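Local coordinates for major pilin backbone protein T-antigen, T13 (Streptococcus pyogenes, PDB 6BBT), which probably forms the pilus shaft as its major polymerised subunit, and is the T13 surface antigen used to serotype group A streptococci, at residues 7-12 with 83-88; 53-58 with 93-98; 114-119 with 146-151. All coordinates share one frame; numbering follows the deposited sequence.

The three contacts lie in one Spy0128-like, transthyretin-clan domain, within about 16 Å of one another between centres. Contact 3 buries the largest surface and is mostly apolar, setting W116 of one sheet against the strand 148-151 of the other, with K114 and R149 at its exposed margin. Contacts 1 and 2 lie nearer the loops: contact 1 pairs backbones where strand 10-17 starts, and contact 2 seats a loop on strand 93-101 through glycine, tyrosines and carbonyl oxygens. Contacts 1 and 2 touch through their loops, probably by T86 OG1 to G58 O. Contacts 2 and 3 share a sheet and a salt bridge, R96 to D119, whereas L11 of contact 1 packs on V118 and I148 of contact 3.

Contact 1: residues 7-12 with 83-88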
loop_
_atom_site.group_PDB
_atom_site.type_symbol
_atom_site.label_atom_id
_atom_site.label_comp_id
_atom_site.label_asym_id
_atom_site.label_seq_id
_atom_site.Cartn_x
_atom_site.Cartn_y
_atom_site.Cartn_z
ATOM N N THR A 7 -20.420 -24.190 -5.300
ATOM C CA THR A 7 -20.574 -25.506 -5.903
ATOM C C THR A 7 -19.468 -25.651 -6.935
ATOM O O THR A 7 -19.479 -24.978 -7.960
ATOM C CB THR A 7 -21.960 -25.667 -6.559
ATOM O OG1 THR A 7 -22.973 -25.299 -5.614
ATOM C CG2 THR A 7 -22.188 -27.110 -6.999
ATOM N N GLY A 8 -18.501 -26.512 -6.646
ATOM C CA GLY A 8 -17.312 -26.627 -7.476
ATOM C C GLY A 8 -16.087 -27.013 -6.680
ATOM O O GLY A 8 -16.192 -27.560 -5.577
ATOM N N LYS A 9 -14.929 -26.716 -7.262
ATOM C CA LYS A 9 -13.641 -27.166 -6.760
ATOM C C LYS A 9 -12.678 -26.033 -6.407
ATOM O O LYS A 9 -11.520 -26.299 -6.067
ATOM C CB LYS A 9 -12.983 -28.056 -7.814
ATOM C CG LYS A 9 -13.940 -29.046 -8.449
ATOM C CD LYS A 9 -13.190 -30.116 -9.223
ATOM C CE LYS A 9 -14.118 -31.257 -9.610
ATOM N NZ LYS A 9 -15.299 -30.784 -10.386
ATOM N N THR A 10 -13.146 -24.786 -6.483
ATOM C CA THR A 10 -12.288 -23.622 -6.271
ATOM C C THR A 10 -12.854 -22.727 -5.189
ATOM O O THR A 10 -14.068 -22.649 -4.995
ATOM C CB THR A 10 -12.138 -22.783 -7.546
ATOM O OG1 THR A 10 -13.422 -22.303 -7.945
ATOM C CG2 THR A 10 -11.532 -23.607 -8.656
ATOM N N LEU A 11 -11.951 -22.053 -4.489
ATOM C CA LEU A 11 -12.317 -21.088 -3.482
ATOM C C LEU A 11 -11.970 -19.701 -4.026
ATOM O O LEU A 11 -10.805 -19.400 -4.186
ATOM C CB LEU A 11 -11.524 -21.369 -2.223
ATOM C CG LEU A 11 -11.617 -20.360 -1.088
ATOM C CD1 LEU A 11 -13.026 -20.313 -0.524
ATOM C CD2 LEU A 11 -10.600 -20.746 -0.032
ATOM N N PRO A 12 -12.974 -18.867 -4.326
ATOM C CA PRO A 12 -12.655 -17.476 -4.701
ATOM C C PRO A 12 -12.138 -16.634 -3.530
ATOM O O PRO A 12 -12.542 -16.844 -2.388
ATOM C CB PRO A 12 -13.985 -16.926 -5.232
ATOM C CG PRO A 12 -15.035 -17.873 -4.787
ATOM C CD PRO A 12 -14.386 -19.204 -4.573
ATOM N N ASN A 83 -7.327 -23.546 -5.804
ATOM C CA ASN A 83 -7.894 -24.595 -6.606
ATOM C C ASN A 83 -7.685 -25.946 -5.940
ATOM O O ASN A 83 -6.547 -26.394 -5.782
ATOM C CB ASN A 83 -7.269 -24.562 -7.983
ATOM C CG ASN A 83 -7.899 -25.556 -8.921
ATOM O OD1 ASN A 83 -8.985 -26.079 -8.659
ATOM N ND2 ASN A 83 -7.211 -25.838 -10.015
ATOM N N PHE A 84 -8.793 -26.577 -5.546
ATOM C CA PHE A 84 -8.762 -27.896 -4.914
ATOM C C PHE A 84 -8.861 -29.062 -5.908
ATOM O O PHE A 84 -8.591 -30.206 -5.526
ATOM C CB PHE A 84 -9.856 -28.002 -3.845
ATOM C CG PHE A 84 -9.683 -27.022 -2.723
ATOM C CD1 PHE A 84 -8.719 -27.238 -1.748
ATOM C CD2 PHE A 84 -10.466 -25.875 -2.654
ATOM C CE1 PHE A 84 -8.538 -26.332 -0.717
ATOM C CE2 PHE A 84 -10.293 -24.971 -1.625
ATOM C CZ PHE A 84 -9.328 -25.195 -0.658
ATOM N N GLU A 85 -9.234 -28.776 -7.162
ATOM C CA GLU A 85 -9.214 -29.764 -8.259
ATOM C C GLU A 85 -7.928 -30.580 -8.319
ATOM O O GLU A 85 -7.972 -31.767 -8.632
ATOM C CB GLU A 85 -9.409 -29.054 -9.612
ATOM C CG GLU A 85 -9.284 -29.904 -10.879
ATOM C CD GLU A 85 -10.456 -30.841 -11.082
ATOM O OE1 GLU A 85 -11.148 -30.712 -12.117
ATOM O OE2 GLU A 85 -10.704 -31.704 -10.211
ATOM N N THR A 86 -6.797 -29.936 -8.027
ATOM C CA THR A 86 -5.475 -30.544 -8.169
ATOM C C THR A 86 -5.039 -31.440 -7.001
ATOM O O THR A 86 -3.963 -32.020 -7.053
ATOM C CB THR A 86 -4.393 -29.447 -8.376
ATOM O OG1 THR A 86 -4.268 -28.648 -7.194
ATOM C CG2 THR A 86 -4.743 -28.542 -9.570
ATOM N N VAL A 87 -5.854 -31.558 -5.956
ATOM C CA VAL A 87 -5.444 -32.234 -4.732
ATOM C C VAL A 87 -5.838 -33.722 -4.754
ATOM O O VAL A 87 -6.924 -34.068 -5.229
ATOM C CB VAL A 87 -6.084 -31.545 -3.505
ATOM C CG1 VAL A 87 -5.642 -32.200 -2.192
ATOM C CG2 VAL A 87 -5.740 -30.053 -3.508
ATOM N N THR A 88 -4.958 -34.580 -4.229
ATOM C CA THR A 88 -5.278 -35.992 -3.999
ATOM C C THR A 88 -5.754 -36.177 -2.558
ATOM O O THR A 88 -4.951 -36.189 -1.618
ATOM C CB THR A 88 -4.073 -36.919 -4.282
ATOM O OG1 THR A 88 -3.565 -36.651 -5.591
ATOM C CG2 THR A 88 -4.488 -38.403 -4.210
#
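An antiparallel ladder between strands 10-17 and 77-83 ends here, where T10 faces N83 as a non-hydrogen-bonded pair with CA atoms 4.5 Å apart. Just beyond it the chain of 83-88 turns away, and F84 N donates to K9 O at 2.8 Å, almost in line with the carbonyl (C=O...N 171°). The carboxamide of N83 works in two directions. With CG anti to the backbone N (chi1 -175°) it reaches forward along its own chain, and OD1 accepts from E85 N at 3.1 Å in an Asx turn, the donor standing well above the carbonyl plane; OD1 also lies 3.5 Å from T10 CG2. A type I turn from F84 to V87 follows directly, closed by V87 N to F84 O. The pair of strands belongs to the Spy0128-like β-sandwich of the pilin, and F84 and L11 both face its interior. The F84 ring presents its edge to this segment: CE2 lies 3.9 Å from L11 CB, and K9 O also sits near the ring plane. Beyond, the ring meets V120, P132 and the ring of Y97, while L11 rests on V118 and V135. At the surface K9 and E85 lie across each other chiefly through carbon and oxygen, K9 CD to E85 OE2 at 3.1 Å. The lysine chain bends at its last torsion (chi4 56°), and K9 NZ stays 4.5 Å from E85 OE1, attracted probably but short of a salt bridge; it also has a long, weak ion pair with E131.

Contact 2: residues 53-58 with 93-98; sequences SGETTG and GIYRYT
G54, E55 and Y95 share most of the buried surface, where the short edge strand 51-53 of the pilin β-sandwich leaves strand 93-101 and becomes a loop. S53 and R96 form a parallel bridge, and G54 N donates to R96 O at 2.9 Å, with the donor 36° out of the carbonyl plane. Having no side chain, G54 can bring its backbone right onto the next aromatic: its CA sits 3.6 Å from the centroid of the Y97 ring, over one face, as a CH-pi contact. The same tyrosine then reaches past the glycine to the following residue. Y97 CG is anti to the carbonyl carbon (chi1 -57°), a setting that carries the ring across to the loop, where Y97 OH donates to E55 O at 2.7 Å. That oxygen lies in the plane of the Y97 ring at its edge, so one residue holds G54 by its face and E55 by its hydroxyl. Y95, two residues earlier on the same side of the strand, uses its edge instead. S53 O lies in its ring plane, 3.5 Å from Y95 CD2, and G54 CA stands near its CB. The side chain of E55, extended beyond CG, runs obliquely to Y95 and brings its carboxylate to the ring edge, the two planes 62° apart. The polar ends have partners farther on: E55 OE1 takes the backbone N of S90, Y95 OH bonds to G91 O, and R96 NE turns away to a salt bridge with D119. The Y95 ring also meets F89. The carboxylate of E55 approaches Y95 at the ring carbon CE2, with OE2 3.4 Å away.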
loop_
_atom_site.group_PDB
_atom_site.type_symbol
_atom_site.label_atom_id
_atom_site.label_comp_id
_atom_site.label_asym_id
_atom_site.label_seq_id
_atom_site.Cartn_x
_atom_site.Cartn_y
_atom_site.Cartn_z
ATOM N N SER A 53 -8.327 -32.636 9.020
ATOM C CA SER A 53 -7.356 -31.590 8.677
ATOM C C SER A 53 -7.224 -31.526 7.160
ATOM O O SER A 53 -7.180 -32.568 6.499
ATOM C CB SER A 53 -5.996 -31.870 9.305
ATOM O OG SER A 53 -6.041 -31.624 10.697
ATOM N N GLY A 54 -7.186 -30.314 6.601
ATOM C CA GLY A 54 -7.093 -30.165 5.147
ATOM C C GLY A 54 -5.863 -30.860 4.581
ATOM O O GLY A 54 -4.810 -30.821 5.192
ATOM N N GLU A 55 -6.006 -31.504 3.428
ATOM C CA GLU A 55 -4.887 -32.187 2.761
ATOM C C GLU A 55 -4.282 -31.283 1.678
ATOM O O GLU A 55 -5.012 -30.684 0.880
ATOM C CB GLU A 55 -5.334 -33.551 2.194
ATOM C CG GLU A 55 -5.151 -34.690 3.205
ATOM C CD GLU A 55 -6.053 -35.904 2.986
ATOM O OE1 GLU A 55 -6.449 -36.202 1.838
ATOM O OE2 GLU A 55 -6.357 -36.581 3.996
ATOM N N THR A 56 -2.950 -31.189 1.675
ATOM C CA THR A 56 -2.207 -30.244 0.842
ATOM C C THR A 56 -1.375 -30.869 -0.284
ATOM O O THR A 56 -0.661 -30.141 -0.976
ATOM C CB THR A 56 -1.241 -29.409 1.710
ATOM O OG1 THR A 56 -0.316 -30.282 2.371
ATOM C CG2 THR A 56 -1.996 -28.606 2.742
ATOM N N THR A 57 -1.470 -32.183 -0.490
ATOM C CA THR A 57 -0.732 -32.850 -1.571
ATOM C C THR A 57 -1.308 -32.451 -2.925
ATOM O O THR A 57 -2.444 -32.798 -3.243
ATOM C CB THR A 57 -0.756 -34.397 -1.421
ATOM O OG1 THR A 57 0.074 -34.770 -0.318
ATOM C CG2 THR A 57 -0.251 -35.118 -2.693
ATOM N N GLY A 58 -0.508 -31.734 -3.720
ATOM C CA GLY A 58 -0.955 -31.192 -5.007
ATOM C C GLY A 58 -1.675 -29.850 -4.933
ATOM O O GLY A 58 -2.204 -29.382 -5.946
ATOM N N GLY A 93 -15.122 -36.824 2.842
ATOM C CA GLY A 93 -15.254 -36.061 4.079
ATOM C C GLY A 93 -15.187 -34.559 3.890
ATOM O O GLY A 93 -15.262 -34.041 2.772
ATOM N N ILE A 94 -15.067 -33.864 5.013
ATOM C CA ILE A 94 -14.960 -32.422 5.029
ATOM C C ILE A 94 -13.540 -32.090 5.467
ATOM O O ILE A 94 -13.096 -32.492 6.546
ATOM C CB ILE A 94 -16.003 -31.800 5.961
ATOM C CG1 ILE A 94 -17.396 -31.943 5.337
ATOM C CG2 ILE A 94 -15.681 -30.331 6.232
ATOM C CD1 ILE A 94 -18.525 -31.868 6.340
ATOM N N TYR A 95 -12.831 -31.369 4.605
ATOM C CA TYR A 95 -11.450 -31.027 4.843
ATOM C C TYR A 95 -11.382 -29.529 5.126
ATOM O O TYR A 95 -11.878 -28.718 4.349
ATOM C CB TYR A 95 -10.612 -31.446 3.644
ATOM C CG TYR A 95 -10.531 -32.955 3.478
ATOM C CD1 TYR A 95 -11.502 -33.654 2.749
ATOM C CD2 TYR A 95 -9.483 -33.681 4.038
ATOM C CE1 TYR A 95 -11.422 -35.031 2.591
ATOM C CE2 TYR A 95 -9.394 -35.057 3.885
ATOM C CZ TYR A 95 -10.365 -35.727 3.165
ATOM O OH TYR A 95 -10.275 -37.099 3.012
ATOM N N ARG A 96 -10.794 -29.198 6.266
ATOM C CA ARG A 96 -10.852 -27.862 6.828
ATOM C C ARG A 96 -9.497 -27.169 6.748
ATOM O O ARG A 96 -8.476 -27.728 7.166
ATOM C CB ARG A 96 -11.295 -27.919 8.273
ATOM C CG ARG A 96 -11.492 -26.553 8.908
ATOM C CD ARG A 96 -12.278 -26.682 10.199
ATOM N NE ARG A 96 -13.693 -26.923 9.933
ATOM C CZ ARG A 96 -14.574 -27.356 10.837
ATOM N NH1 ARG A 96 -14.208 -27.622 12.085
ATOM N NH2 ARG A 96 -15.841 -27.535 10.485
ATOM N N TYR A 97 -9.518 -25.937 6.247
ATOM C CA TYR A 97 -8.305 -25.148 6.060
ATOM C C TYR A 97 -8.479 -23.765 6.657
ATOM O O TYR A 97 -9.603 -23.295 6.830
ATOM C CB TYR A 97 -8.021 -24.975 4.575
ATOM C CG TYR A 97 -7.875 -26.232 3.754
ATOM C CD1 TYR A 97 -8.989 -26.942 3.320
ATOM C CD2 TYR A 97 -6.615 -26.674 3.355
ATOM C CE1 TYR A 97 -8.848 -28.084 2.543
ATOM C CE2 TYR A 97 -6.465 -27.799 2.566
ATOM C CZ TYR A 97 -7.580 -28.500 2.164
ATOM O OH TYR A 97 -7.408 -29.619 1.382
ATOM N N THR A 98 -7.354 -23.109 6.927
ATOM C CA THR A 98 -7.347 -21.726 7.368
ATOM C C THR A 98 -6.745 -20.879 6.241
ATOM O O THR A 98 -5.712 -21.240 5.675
ATOM C CB THR A 98 -6.580 -21.579 8.689
ATOM O OG1 THR A 98 -7.155 -22.467 9.663
ATOM C CG2 THR A 98 -6.646 -20.142 9.212
#

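Contact 3: residues 114-119 with 146-151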
loop_
_atom_site.group_PDB
_atom_site.type_symbol
_atom_site.label_atom_id
_atom_site.label_comp_id
_atom_site.label_asym_id
_atom_site.label_seq_id
_atom_site.Cartn_x
_atom_site.Cartn_y
_atom_site.Cartn_z
ATOM N N LYS A 114 -7.564 -10.608 9.373
ATOM C CA LYS A 114 -8.626 -11.605 9.557
ATOM C C LYS A 114 -8.255 -13.011 9.116
ATOM O O LYS A 114 -7.602 -13.214 8.085
ATOM C CB LYS A 114 -9.915 -11.222 8.838
ATOM C CG LYS A 114 -10.870 -10.403 9.680
ATOM C CD LYS A 114 -12.260 -10.415 9.058
ATOM C CE LYS A 114 -13.149 -9.328 9.635
ATOM N NZ LYS A 114 -13.432 -9.565 11.075
ATOM N N LYS A 115 -8.721 -13.981 9.903
ATOM C CA LYS A 115 -8.558 -15.395 9.602
ATOM C C LYS A 115 -9.868 -15.969 9.104
ATOM O O LYS A 115 -10.922 -15.762 9.719
ATOM C CB LYS A 115 -8.158 -16.164 10.857
ATOM C CG LYS A 115 -6.960 -15.621 11.602
ATOM C CD LYS A 115 -5.707 -15.726 10.781
ATOM C CE LYS A 115 -4.498 -15.361 11.625
ATOM N NZ LYS A 115 -3.282 -15.786 10.917
ATOM N N TRP A 116 -9.789 -16.729 8.022
ATOM C CA TRP A 116 -10.946 -17.347 7.424
ATOM C C TRP A 116 -10.795 -18.852 7.518
ATOM O O TRP A 116 -9.677 -19.375 7.493
ATOM C CB TRP A 116 -11.052 -16.917 5.970
ATOM C CG TRP A 116 -11.381 -15.485 5.832
ATOM C CD1 TRP A 116 -10.531 -14.426 5.965
ATOM C CD2 TRP A 116 -12.674 -14.936 5.575
ATOM N NE1 TRP A 116 -11.214 -13.247 5.783
ATOM C CE2 TRP A 116 -12.534 -13.528 5.551
ATOM C CE3 TRP A 116 -13.943 -15.496 5.386
ATOM C CZ2 TRP A 116 -13.614 -12.669 5.323
ATOM C CZ3 TRP A 116 -15.012 -14.650 5.134
ATOM C CH2 TRP A 116 -14.844 -13.246 5.108
ATOM N N THR A 117 -11.924 -19.542 7.624
ATOM C CA THR A 117 -11.937 -20.995 7.654
ATOM C C THR A 117 -12.742 -21.511 6.485
ATOM O O THR A 117 -13.733 -20.904 6.077
ATOM C CB THR A 117 -12.437 -21.579 9.001
ATOM O OG1 THR A 117 -12.322 -23.010 8.962
ATOM C CG2 THR A 117 -13.868 -21.182 9.295
ATOM N N VAL A 118 -12.279 -22.625 5.937
ATOM C CA VAL A 118 -12.786 -23.163 4.696
ATOM C C VAL A 118 -13.020 -24.668 4.865
ATOM O O VAL A 118 -12.078 -25.397 5.180
ATOM C CB VAL A 118 -11.777 -22.942 3.551
ATOM C CG1 VAL A 118 -12.307 -23.518 2.243
ATOM C CG2 VAL A 118 -11.483 -21.457 3.379
ATOM N N ASP A 119 -14.264 -25.113 4.656
ATOM C CA ASP A 119 -14.582 -26.547 4.565
ATOM C C ASP A 119 -14.784 -26.962 3.120
ATOM O O ASP A 119 -15.630 -26.413 2.424
ATOM C CB ASP A 119 -15.839 -26.879 5.376
ATOM C CG ASP A 119 -15.587 -26.869 6.865
ATOM O OD1 ASP A 119 -14.424 -26.975 7.303
ATOM O OD2 ASP A 119 -16.564 -26.769 7.617
ATOM N N LYS A 146 -19.980 -16.643 4.335
ATOM C CA LYS A 146 -19.798 -15.520 3.416
ATOM C C LYS A 146 -18.506 -15.682 2.615
ATOM O O LYS A 146 -17.572 -16.344 3.077
ATOM C CB LYS A 146 -19.821 -14.181 4.157
ATOM C CG LYS A 146 -18.884 -14.104 5.333
ATOM C CD LYS A 146 -18.724 -12.685 5.856
ATOM C CE LYS A 146 -19.742 -12.327 6.918
ATOM N NZ LYS A 146 -19.245 -11.159 7.698
ATOM N N PRO A 147 -18.455 -15.091 1.407
ATOM C CA PRO A 147 -17.253 -15.201 0.597
ATOM C C PRO A 147 -16.060 -14.511 1.261
ATOM O O PRO A 147 -16.233 -13.585 2.051
ATOM C CB PRO A 147 -17.650 -14.540 -0.729
ATOM C CG PRO A 147 -18.774 -13.635 -0.393
ATOM C CD PRO A 147 -19.494 -14.279 0.750
ATOM N N ILE A 148 -14.864 -15.012 0.988
ATOM C CA ILE A 148 -13.650 -14.450 1.572
ATOM C C ILE A 148 -13.336 -13.114 0.905
ATOM O O ILE A 148 -13.176 -13.065 -0.293
ATOM C CB ILE A 148 -12.456 -15.408 1.422
ATOM C CG1 ILE A 148 -12.772 -16.721 2.163
ATOM C CG2 ILE A 148 -11.192 -14.759 1.982
ATOM C CD1 ILE A 148 -11.602 -17.665 2.319
ATOM N N ARG A 149 -13.258 -12.048 1.694
ATOM C CA ARG A 149 -12.879 -10.720 1.188
ATOM C C ARG A 149 -11.915 -10.090 2.167
ATOM O O ARG A 149 -12.277 -9.855 3.322
ATOM C CB ARG A 149 -14.114 -9.835 1.048
ATOM C CG ARG A 149 -13.845 -8.367 0.746
ATOM C CD ARG A 149 -15.172 -7.641 0.589
ATOM N NE ARG A 149 -15.024 -6.239 0.207
ATOM C CZ ARG A 149 -14.800 -5.222 1.041
ATOM N NH1 ARG A 149 -14.679 -5.405 2.360
ATOM N NH2 ARG A 149 -14.692 -3.990 0.541
ATOM N N PHE A 150 -10.695 -9.819 1.713
ATOM C CA PHE A 150 -9.714 -9.114 2.526
ATOM C C PHE A 150 -9.767 -7.647 2.153
ATOM O O PHE A 150 -9.916 -7.321 0.977
ATOM C CB PHE A 150 -8.319 -9.662 2.272
ATOM C CG PHE A 150 -8.142 -11.059 2.757
ATOM C CD1 PHE A 150 -7.940 -11.304 4.106
ATOM C CD2 PHE A 150 -8.204 -12.129 1.877
ATOM C CE1 PHE A 150 -7.811 -12.606 4.581
ATOM C CE2 PHE A 150 -8.064 -13.431 2.336
ATOM C CZ PHE A 150 -7.860 -13.667 3.693
ATOM N N GLU A 151 -9.661 -6.769 3.141
ATOM C CA GLU A 151 -9.718 -5.333 2.897
ATOM C C GLU A 151 -8.433 -4.705 3.404
ATOM O O GLU A 151 -8.146 -4.796 4.587
ATOM C CB GLU A 151 -10.932 -4.745 3.613
ATOM C CG GLU A 151 -11.080 -3.252 3.456
ATOM C CD GLU A 151 -12.388 -2.744 4.041
ATOM O OE1 GLU A 151 -13.444 -3.046 3.468
ATOM O OE2 GLU A 151 -12.350 -2.047 5.069
HETATM O O HOH W 1 -11.165 -10.168 5.898
#
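A water bridges the contact, donating to R149 O at 2.8 Å and accepting from W116 NE1 at 3.1 Å, in the plane of the indole at its edge. The polar nitrogen of a largely buried tryptophan is thereby satisfied through the backbone of the facing strand. This is face-to-face packing in a β-sandwich: strands 116-119 and 148-151 run nearly antiparallel with axes 9.2 Å apart and no direct hydrogen bond between them, each lying in a different sheet. With CG anti to the carbonyl carbon (chi1 -68°), W116 points its indole at the facing strand and lies between the two sheets. I148 CA lies over one face of the indole, 3.8 Å from the six-membered centroid, as a CH-pi contact, and I148 CG1 adds a touch at W116 CE3. At the other end of the indole, the edge of the five-membered ring points to the face of F150 in an offset edge-to-face pair, with planes at 72°. F150 in turn lies beside the ring of F33, and I148 touches I13 of strand 10-17, the parallel neighbour of strand 148-166. In Spy0128-like domains it is this first and last strand pair that the isopeptide bond typically joins. I148 CD1 reaches V118 CG2 at 3.9 Å, and K114 O meets the F150 ring in its plane, 3.6 Å from CE1.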